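Local coordinates for response regulator receiver domain protein (CheY-like) (Methylobacillus flagellatus KT, PDB 3I42) that probably acts as a phosphoacceptor receiver domain in two-component signalling, switching its surface through phosphorylation of an aspartate, at residues 105-109 with 110-114. Sequence-based numbering, arbitrary orientation.
Sequences KPIDI and ASLEP
Between Asp-108 and Leu-112 the backbone closes the first turn of a helix: Leu-112 N donates to Asp-108 O over 3.1 Å, with an N-H...O angle of 162°, and Glu-113 N follows with a 2.9 Å bond to Ile-109 O. Asp-108 itself, still extended, is the N-cap. With CG between the backbone N and the carbonyl carbon (chi1 63°), its carboxylate turns to the open N-terminal end of the helix, where OD1 accepts from Ser-111 N at 3.2 Å. That amide also makes a weak bond to Asp-108 O. The hydroxyl of Ser-111 lies where it can serve either of two acceptors, since OG is 2.9 Å from Asp-108 OD1 and equally near Asp-108 O. The positive end of the helix dipole would probably stabilise the carboxylate here. On the apolar side, Ile-107 CG2 packs 3.8 Å from Leu-112 CG, the two side chains crossing at about a right angle. Leu-112, buried, continues onto Phe-19 and Leu-23 of helix 13-25, while Ile-107 also touches Val-83. Just upstream, Lys-105 forms a salt bridge with Asp-54, the predicted phosphorylation site, and precedes a cis peptide bond to Pro-106. A lysine followed by a cis-proline after the last strand, beside the acceptor aspartate, is characteristic of CheY-like receiver domains; here the loop ends in a capped final helix.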
ATOM      1  N   LYS A 105      14.406   0.955  -7.760  1.00 28.51           N
ATOM      2  CA  LYS A 105      15.798   0.763  -8.234  1.00 49.36           C
ATOM      3  C   LYS A 105      16.580   2.095  -8.291  1.00 44.31           C
ATOM      4  O   LYS A 105      15.994   3.148  -8.550  1.00 45.25           O
ATOM      5  CB  LYS A 105      15.854   0.084  -9.597  1.00 40.60           C
ATOM      6  CG  LYS A 105      15.352  -1.336  -9.597  1.00 58.13           C
ATOM      7  CD  LYS A 105      15.055  -1.747 -11.019  1.00 44.25           C
ATOM      8  CE  LYS A 105      13.962  -2.792 -11.103  1.00135.62           C
ATOM      9  NZ  LYS A 105      13.594  -3.085 -12.520  1.00 76.51           N
ATOM     10  N   PRO A 106      17.902   2.052  -8.034  1.00 50.49           N
ATOM     11  CA  PRO A 106      18.693   0.861  -7.728  1.00 34.95           C
ATOM     12  C   PRO A 106      18.528   0.421  -6.265  1.00 31.65           C
ATOM     13  O   PRO A 106      18.328   1.257  -5.386  1.00 40.65           O
ATOM     14  CB  PRO A 106      20.108   1.329  -7.988  1.00 31.95           C
ATOM     15  CG  PRO A 106      20.081   2.764  -7.565  1.00 51.58           C
ATOM     16  CD  PRO A 106      18.711   3.284  -7.934  1.00 58.78           C
ATOM     17  N   ILE A 107      18.567  -0.890  -6.031  1.00 34.14           N
ATOM     18  CA  ILE A 107      18.388  -1.447  -4.691  1.00 37.71           C
ATOM     19  C   ILE A 107      19.699  -1.381  -3.902  1.00 37.79           C
ATOM     20  O   ILE A 107      20.785  -1.579  -4.448  1.00 40.48           O
ATOM     21  CB  ILE A 107      17.858  -2.931  -4.740  1.00 46.80           C
ATOM     22  CG1 ILE A 107      16.500  -3.033  -5.470  1.00 40.58           C
ATOM     23  CG2 ILE A 107      17.694  -3.515  -3.352  1.00 67.45           C
ATOM     24  CD1 ILE A 107      15.431  -2.042  -5.000  1.00139.67           C
ATOM     25  N   ASP A 108      19.600  -1.124  -2.608  1.00 33.31           N
ATOM     26  CA  ASP A 108      20.772  -1.193  -1.742  1.00 40.65           C
ATOM     27  C   ASP A 108      20.385  -1.645  -0.341  1.00 37.56           C
ATOM     28  O   ASP A 108      19.199  -1.670   0.000  1.00 34.14           O
ATOM     29  CB  ASP A 108      21.544   0.150  -1.744  1.00 38.92           C
ATOM     30  CG  ASP A 108      20.735   1.313  -1.180  1.00 76.24           C
ATOM     31  OD1 ASP A 108      19.660   1.100  -0.573  1.00 64.23           O
ATOM     32  OD2 ASP A 108      21.193   2.462  -1.341  1.00108.80           O
ATOM     33  N   ILE A 109      21.382  -1.990   0.467  1.00 34.94           N
ATOM     34  CA  ILE A 109      21.163  -2.531   1.811  1.00 29.88           C
ATOM     35  C   ILE A 109      20.314  -1.636   2.710  1.00 26.31           C
ATOM     36  O   ILE A 109      19.594  -2.138   3.580  1.00 43.77           O
ATOM     37  CB  ILE A 109      22.522  -2.904   2.468  1.00 46.02           C
ATOM     38  CG1 ILE A 109      22.821  -4.372   2.185  1.00 48.11           C
ATOM     39  CG2 ILE A 109      22.531  -2.641   3.977  1.00 55.68           C
ATOM     40  CD1 ILE A 109      24.226  -4.607   1.764  1.00 95.46           C
ATOM     41  N   ALA A 110      20.384  -0.320   2.499  1.00 29.53           N
ATOM     42  CA  ALA A 110      19.686   0.639   3.372  1.00 35.09           C
ATOM     43  C   ALA A 110      18.186   0.616   3.134  1.00 31.60           C
ATOM     44  O   ALA A 110      17.388   0.832   4.051  1.00 35.11           O
ATOM     45  CB  ALA A 110      20.204   2.054   3.151  1.00 36.99           C
ATOM     46  N   SER A 111      17.808   0.418   1.886  1.00 34.99           N
ATOM     47  CA  SER A 111      16.397   0.419   1.536  1.00 38.93           C
ATOM     48  C   SER A 111      15.792  -0.949   1.876  1.00 26.34           C
ATOM     49  O   SER A 111      14.638  -1.037   2.308  1.00 48.52           O
ATOM     50  CB  SER A 111      16.221   0.824   0.069  1.00 36.39           C
ATOM     51  OG  SER A 111      16.952  -0.042  -0.791  1.00 47.51           O
ATOM     52  N   LEU A 112      16.607  -2.006   1.741  1.00 28.55           N
ATOM     53  CA  LEU A 112      16.212  -3.368   2.107  1.00 24.27           C
ATOM     54  C   LEU A 112      16.049  -3.616   3.585  1.00 38.91           C
ATOM     55  O   LEU A 112      15.109  -4.285   4.007  1.00 30.82           O
ATOM     56  CB  LEU A 112      17.196  -4.418   1.565  1.00 22.28           C
ATOM     57  CG  LEU A 112      17.046  -4.878   0.126  1.00 48.24           C
ATOM     58  CD1 LEU A 112      18.218  -5.801  -0.196  1.00 33.22           C
ATOM     59  CD2 LEU A 112      15.706  -5.585  -0.065  1.00 35.63           C
ATOM     60  N   GLU A 113      16.961  -3.076   4.378  1.00 46.48           N
ATOM     61  CA  GLU A 113      16.973  -3.372   5.800  1.00 28.53           C
ATOM     62  C   GLU A 113      15.608  -3.161   6.543  1.00 56.06           C
ATOM     63  O   GLU A 113      15.171  -4.063   7.246  1.00 34.33           O
ATOM     64  CB  GLU A 113      18.179  -2.703   6.491  1.00 45.36           C
ATOM     65  CG  GLU A 113      18.347  -3.071   7.959  1.00 45.74           C
ATOM     66  CD  GLU A 113      17.580  -2.138   8.871  1.00 64.09           C
ATOM     67  OE1 GLU A 113      17.418  -0.951   8.499  1.00 76.94           O
ATOM     68  OE2 GLU A 113      17.143  -2.585   9.953  1.00229.39           O
ATOM     69  N   PRO A 114      14.919  -2.005   6.378  1.00 27.78           N
ATOM     70  CA  PRO A 114      13.623  -1.877   7.087  1.00 32.02           C
ATOM     71  C   PRO A 114      12.554  -2.904   6.668  1.00 38.24           C
ATOM     72  O   PRO A 114      11.751  -3.327   7.498  1.00 45.36           O
ATOM     73  CB  PRO A 114      13.144  -0.461   6.735  1.00 34.53           C
ATOM     74  CG  PRO A 114      13.971  -0.007   5.597  1.00 36.27           C
ATOM     75  CD  PRO A 114      15.247  -0.794   5.596  1.00 41.56           C
TER